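Local coordinates for DNA replication and repair protein RecF (Caldanaerobacter subterraneus subsp. tengcongensis, PDB 5Z67), which probably binds ATP and single-stranded DNA, and serves as an ABC-type ATPase and recombination mediator of the RecFOR repair pathway, at residues A[118-123]-A[295-300]; A[311-316]-A[337-342]. All coordinates share one frame; numbering follows the deposited sequence. Where two conformers were deposited one is given.

Both contacts involve the same mixed sheet of the ATPase core. Contact 1 packs helix 286-308 against the outer strand 117-120; contact 2 pairs the neighbouring strand 313-316, which follows that helix in the chain, with strand 340-344. Their centres lie about 12 Å apart, and strands 117-120 and 313-316 join them directly: F120 N is 2.7 Å from L315 O, and V118 O is 2.9 Å from L315 N, both probably hydrogen bonds. The predicted ATP site is near: the side chain of I119 in contact 1 lies about 7 Å from that of S39 without touching the P-loop, and the side chain of I342 in contact 2 about 9 Å from that of K38.

Contact 1 of 2, residues A[118-123]-A[295-300]; sequences VIFSPE and CLKLSE
In the ABC-type ATPase core of RecF, helix 286-308 packs against strand 117-120, an outermost strand of the mixed sheet within this chain, and K297 of the helix reaches over F120 to grip the strand backbone. The short segments run almost antiparallel, at 169°, with 9.1 Å between their axes. The alkyl part of K297 makes the apolar half of the contact. Its CB comes within 3.3 Å of F120 CE2, and its CG stands over one face of the ring, shifted toward the rim, 4.0 Å from the centroid and 24° off the normal, a CH-pi contact. L298 adds its CD2 at 4.3 Å from F120 CE2.

Beyond CG the lysine chain bends twice, at chi2 and chi4, which turns the ammonium group back toward the strand. There NZ donates to I119 O at 2.9 Å, arriving somewhat tilted from the carbonyl plane. The same nitrogen forms a salt bridge with E300 one helical turn further on, NZ to OE1 2.6 Å, using the syn lone pair of OE1. A chi1 of -119°, well off a staggered position, is consistent with a chain held at both the ring and the carbonyl. E300 OE2 continues the network through a water that accepts from I119 N at 3.0 Å and donates to that oxygen.

Y138 of helix 132-146 positions the carboxylate by hydrogen bonding to OE1, while strand 313-316 pairs along the opposite edge of 118-120, through V118 and F120, and F120 also bonds to the backbone of D317, probably the Walker B aspartate.

Both polar groups of the I119 backbone are thus tied to the helix, one directly and one through water. The buried lysine charge is met by a carboxylate and a carbonyl, which would probably favour its protonated form.

Contact 2 of 2, residues A[311-316]-A[337-342]; sequences KPVLLL and GFQSFI
F338 lies between K311 and L314, in the loop just ahead of the paired strands. K311 bends at chi3 and chi4, which folds its ammonium group back over one ring face: NZ lies 4.0 Å from the F338 centroid, 28° off the normal, a cation-pi contact, with CD making a CH-pi contact over the same face. On the opposite side of the ring L314 CD1 sits off-centre, 3.6 Å from F338 CG. P312 O meets the ring edge in plane, 3.3 Å from F338 CD2. With an alanine in place of F338, the K311 ammonium would probably lose its aromatic partner and a gap would be likely to open beside L314.

Beyond the ring the backbones pair as parallel strands, 7° apart: L314 N to Q339 O, F341 N to L314 O and L316 N to F341 O are each 2.8 Å. Before the first of these, a water bridges P312 O and Q339 N. On the sheet face of L315 and F341, V313 CG1 touches the F341 ring edge, 3.6 Å from CE1, and L315 CD2 packs on F341 CD1.

Outside partners fix the polar ends: K311 NZ pairs with E305, and the Q339 amide bonds to L5 N and C24 O. This is the parallel pairing of a beta-alpha-beta unit through helix 325-334; beside its start K311 and F338 meet, the lysine charge probably balanced by E305 and eased by the face of the F338 ring.

Contact 1 of 2, residues A[118-123]-A[295-300]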
loop_
_atom_site.group_PDB
_atom_site.type_symbol
_atom_site.label_atom_id
_atom_site.label_comp_id
_atom_site.label_asym_id
_atom_site.label_seq_id
_atom_site.Cartn_x
_atom_site.Cartn_y
_atom_site.Cartn_z
ATOM N N VAL A 118 -4.015 4.969 6.134
ATOM C CA VAL A 118 -2.816 5.275 5.377
ATOM C C VAL A 118 -1.664 5.277 6.371
ATOM O O VAL A 118 -1.752 5.904 7.438
ATOM C CB VAL A 118 -2.902 6.626 4.597
ATOM C CG1 VAL A 118 -4.072 6.626 3.630
ATOM C CG2 VAL A 118 -3.006 7.794 5.529
ATOM N N ILE A 119 -0.612 4.523 6.056
ATOM C CA ILE A 119 0.494 4.402 6.990
ATOM C C ILE A 119 1.668 5.180 6.442
ATOM O O ILE A 119 2.007 5.073 5.264
ATOM C CB ILE A 119 0.863 2.911 7.282
ATOM C CG1 ILE A 119 2.096 2.808 8.197
ATOM C CG2 ILE A 119 1.053 2.125 6.004
ATOM C CD1 ILE A 119 2.152 1.518 9.009
ATOM N N PHE A 120 2.221 6.015 7.313
ATOM C CA PHE A 120 3.419 6.791 7.050
ATOM C C PHE A 120 4.582 6.101 7.773
ATOM O O PHE A 120 4.444 5.689 8.935
ATOM C CB PHE A 120 3.277 8.234 7.562
ATOM C CG PHE A 120 2.120 9.020 6.959
ATOM C CD1 PHE A 120 0.800 8.732 7.295
ATOM C CD2 PHE A 120 2.362 10.078 6.089
ATOM C CE1 PHE A 120 -0.259 9.467 6.768
ATOM C CE2 PHE A 120 1.307 10.833 5.564
ATOM C CZ PHE A 120 -0.008 10.515 5.897
ATOM N N SER A 121 5.726 5.989 7.108
ATOM C CA SER A 121 6.948 5.568 7.787
ATOM C C SER A 121 8.153 6.248 7.141
ATOM O O SER A 121 8.065 6.725 6.002
ATOM C CB SER A 121 7.101 4.040 7.744
ATOM O OG SER A 121 7.176 3.580 6.402
ATOM N N PRO A 122 9.286 6.291 7.859
ATOM C CA PRO A 122 10.509 6.821 7.238
ATOM C C PRO A 122 10.945 6.012 6.016
ATOM O O PRO A 122 11.649 6.561 5.170
ATOM C CB PRO A 122 11.552 6.734 8.368
ATOM C CG PRO A 122 10.991 5.754 9.343
ATOM C CD PRO A 122 9.503 5.928 9.272
ATOM N N GLU A 123 10.504 4.753 5.926
ATOM C CA GLU A 123 10.782 3.864 4.799
ATOM C C GLU A 123 10.141 4.331 3.488
ATOM O O GLU A 123 10.526 3.865 2.407
ATOM C CB GLU A 123 10.290 2.438 5.095
ATOM C CG GLU A 123 11.314 1.529 5.704
ATOM C CD GLU A 123 11.803 2.043 7.032
ATOM O OE1 GLU A 123 10.974 2.189 7.960
ATOM O OE2 GLU A 123 13.017 2.312 7.142
ATOM N N CYS A 295 4.914 14.274 0.700
ATOM C CA CYS A 295 3.882 14.692 -0.259
ATOM C C CYS A 295 3.200 13.499 -0.920
ATOM O O CYS A 295 1.997 13.520 -1.221
ATOM C CB CYS A 295 4.482 15.607 -1.327
ATOM S SG CYS A 295 5.162 17.114 -0.612
ATOM N N LEU A 296 3.972 12.449 -1.136
ATOM C CA LEU A 296 3.438 11.233 -1.730
ATOM C C LEU A 296 2.314 10.613 -0.877
ATOM O O LEU A 296 1.238 10.263 -1.361
ATOM C CB LEU A 296 4.575 10.236 -1.916
ATOM C CG LEU A 296 4.254 8.969 -2.684
ATOM C CD1 LEU A 296 3.839 9.321 -4.101
ATOM C CD2 LEU A 296 5.450 8.018 -2.649
ATOM N N LYS A 297 2.563 10.509 0.414
ATOM C CA LYS A 297 1.593 9.929 1.326
ATOM C C LYS A 297 0.381 10.873 1.554
ATOM O O LYS A 297 -0.765 10.418 1.671
ATOM C CB LYS A 297 2.298 9.584 2.657
ATOM C CG LYS A 297 2.261 8.087 3.020
ATOM C CD LYS A 297 2.779 7.224 1.889
ATOM C CE LYS A 297 2.889 5.760 2.280
ATOM N NZ LYS A 297 1.611 5.005 2.429
ATOM N N LEU A 298 0.633 12.186 1.598
ATOM C CA LEU A 298 -0.449 13.154 1.756
ATOM C C LEU A 298 -1.413 13.088 0.575
ATOM O O LEU A 298 -2.640 13.184 0.735
ATOM C CB LEU A 298 0.114 14.565 1.910
ATOM C CG LEU A 298 0.736 14.728 3.292
ATOM C CD1 LEU A 298 1.476 16.061 3.430
ATOM C CD2 LEU A 298 -0.389 14.595 4.302
ATOM N N SER A 299 -0.849 12.885 -0.605
ATOM C CA SER A 299 -1.628 12.745 -1.833
ATOM C C SER A 299 -2.440 11.469 -1.821
ATOM O O SER A 299 -3.640 11.493 -2.099
ATOM C CB SER A 299 -0.694 12.771 -3.050
ATOM O OG SER A 299 0.083 13.960 -2.997
ATOM N N GLU A 300 -1.766 10.358 -1.543
ATOM C CA GLU A 300 -2.422 9.074 -1.281
ATOM C C GLU A 300 -3.671 9.267 -0.413
ATOM O O GLU A 300 -4.766 8.814 -0.771
ATOM C CB GLU A 300 -1.458 8.112 -0.571
ATOM C CG GLU A 300 -1.952 6.669 -0.508
ATOM C CD GLU A 300 -1.117 5.780 0.441
ATOM O OE1 GLU A 300 0.122 5.964 0.530
ATOM O OE2 GLU A 300 -1.719 4.911 1.115
HETATM O O HOH W 1 -0.802 3.687 3.135
#

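Contact 2 of 2, residues A[311-316]-A[337-342]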
loop_
_atom_site.group_PDB
_atom_site.type_symbol
_atom_site.label_atom_id
_atom_site.label_comp_id
_atom_site.label_asym_id
_atom_site.label_seq_id
_atom_site.Cartn_x
_atom_site.Cartn_y
_atom_site.Cartn_z
ATOM N N LYS A 311 -13.212 8.940 5.287
ATOM C CA LYS A 311 -12.023 9.567 5.836
ATOM C C LYS A 311 -11.229 8.500 6.606
ATOM O O LYS A 311 -11.673 8.016 7.633
ATOM C CB LYS A 311 -12.415 10.759 6.721
ATOM C CG LYS A 311 -11.280 11.717 7.020
ATOM C CD LYS A 311 -11.691 12.842 7.968
ATOM C CE LYS A 311 -12.052 14.135 7.230
ATOM N NZ LYS A 311 -10.881 14.775 6.580
ATOM N N PRO A 312 -10.056 8.116 6.085
ATOM C CA PRO A 312 -9.201 7.062 6.651
ATOM C C PRO A 312 -8.610 7.368 8.024
ATOM O O PRO A 312 -8.596 8.514 8.482
ATOM C CB PRO A 312 -8.069 6.943 5.625
ATOM C CG PRO A 312 -8.590 7.558 4.387
ATOM C CD PRO A 312 -9.474 8.679 4.862
ATOM N N VAL A 313 -8.132 6.309 8.669
ATOM C CA VAL A 313 -7.407 6.379 9.935
ATOM C C VAL A 313 -5.925 6.510 9.588
ATOM O O VAL A 313 -5.461 5.889 8.634
ATOM C CB VAL A 313 -7.684 5.116 10.820
ATOM C CG1 VAL A 313 -6.697 5.023 11.972
ATOM C CG2 VAL A 313 -9.128 5.123 11.351
ATOM N N LEU A 314 -5.171 7.334 10.313
ATOM C CA LEU A 314 -3.770 7.537 9.931
ATOM C C LEU A 314 -2.804 6.846 10.889
ATOM O O LEU A 314 -2.916 6.984 12.109
ATOM C CB LEU A 314 -3.436 9.025 9.852
ATOM C CG LEU A 314 -4.513 9.906 9.229
ATOM C CD1 LEU A 314 -4.030 11.345 9.199
ATOM C CD2 LEU A 314 -4.859 9.438 7.819
ATOM N N LEU A 315 -1.859 6.097 10.325
ATOM C CA LEU A 315 -0.836 5.452 11.137
ATOM C C LEU A 315 0.499 6.095 10.845
ATOM O O LEU A 315 0.930 6.175 9.693
ATOM C CB LEU A 315 -0.765 3.945 10.867
ATOM C CG LEU A 315 -2.097 3.182 10.775
ATOM C CD1 LEU A 315 -1.833 1.733 10.446
ATOM C CD2 LEU A 315 -2.844 3.301 12.082
ATOM N N LEU A 316 1.157 6.578 11.883
ATOM C CA LEU A 316 2.443 7.207 11.684
ATOM C C LEU A 316 3.496 6.458 12.459
ATOM O O LEU A 316 3.615 6.609 13.666
ATOM C CB LEU A 316 2.389 8.664 12.098
ATOM C CG LEU A 316 1.770 9.580 11.052
ATOM C CD1 LEU A 316 0.242 9.468 11.019
ATOM C CD2 LEU A 316 2.218 11.017 11.326
ATOM N N GLY A 337 -8.471 16.497 11.223
ATOM C CA GLY A 337 -9.767 15.862 11.413
ATOM C C GLY A 337 -9.809 14.341 11.389
ATOM O O GLY A 337 -10.884 13.750 11.320
ATOM N N PHE A 338 -8.646 13.705 11.446
ATOM C CA PHE A 338 -8.566 12.244 11.399
ATOM C C PHE A 338 -8.367 11.592 12.784
ATOM O O PHE A 338 -7.982 12.261 13.756
ATOM C CB PHE A 338 -7.420 11.813 10.480
ATOM C CG PHE A 338 -7.459 12.428 9.089
ATOM C CD1 PHE A 338 -7.010 13.726 8.866
ATOM C CD2 PHE A 338 -7.900 11.685 8.003
ATOM C CE1 PHE A 338 -7.041 14.278 7.597
ATOM C CE2 PHE A 338 -7.927 12.230 6.725
ATOM C CZ PHE A 338 -7.490 13.519 6.517
ATOM N N GLN A 339 -8.638 10.290 12.872
ATOM C CA GLN A 339 -8.067 9.505 13.959
ATOM C C GLN A 339 -6.648 9.155 13.551
ATOM O O GLN A 339 -6.408 8.732 12.413
ATOM C CB GLN A 339 -8.862 8.232 14.253
ATOM C CG GLN A 339 -8.339 7.450 15.478
ATOM C CD GLN A 339 -9.006 6.067 15.670
ATOM O OE1 GLN A 339 -9.189 5.310 14.705
ATOM N NE2 GLN A 339 -9.353 5.737 16.917
ATOM N N SER A 340 -5.686 9.348 14.450
ATOM C CA SER A 340 -4.321 8.983 14.116
ATOM C C SER A 340 -3.631 8.286 15.270
ATOM O O SER A 340 -3.977 8.474 16.438
ATOM C CB SER A 340 -3.514 10.206 13.671
ATOM O OG SER A 340 -3.654 11.272 14.586
ATOM N N PHE A 341 -2.677 7.447 14.900
ATOM C CA PHE A 341 -1.867 6.670 15.816
ATOM C C PHE A 341 -0.422 7.064 15.532
ATOM O O PHE A 341 0.108 6.749 14.470
ATOM C CB PHE A 341 -2.105 5.161 15.623
ATOM C CG PHE A 341 -3.508 4.729 15.976
ATOM C CD1 PHE A 341 -4.556 4.931 15.085
ATOM C CD2 PHE A 341 -3.787 4.168 17.211
ATOM C CE1 PHE A 341 -5.878 4.574 15.419
ATOM C CE2 PHE A 341 -5.098 3.797 17.559
ATOM C CZ PHE A 341 -6.148 4.003 16.658
ATOM N N ILE A 342 0.193 7.776 16.470
ATOM C CA ILE A 342 1.552 8.254 16.304
ATOM C C ILE A 342 2.492 7.573 17.288
ATOM O O ILE A 342 2.320 7.713 18.506
ATOM C CB ILE A 342 1.606 9.795 16.503
ATOM C CG1 ILE A 342 0.475 10.464 15.704
ATOM C CG2 ILE A 342 3.012 10.350 16.191
ATOM C CD1 ILE A 342 0.654 11.957 15.455
HETATM O O HOH W 2 -9.980 9.040 10.830
#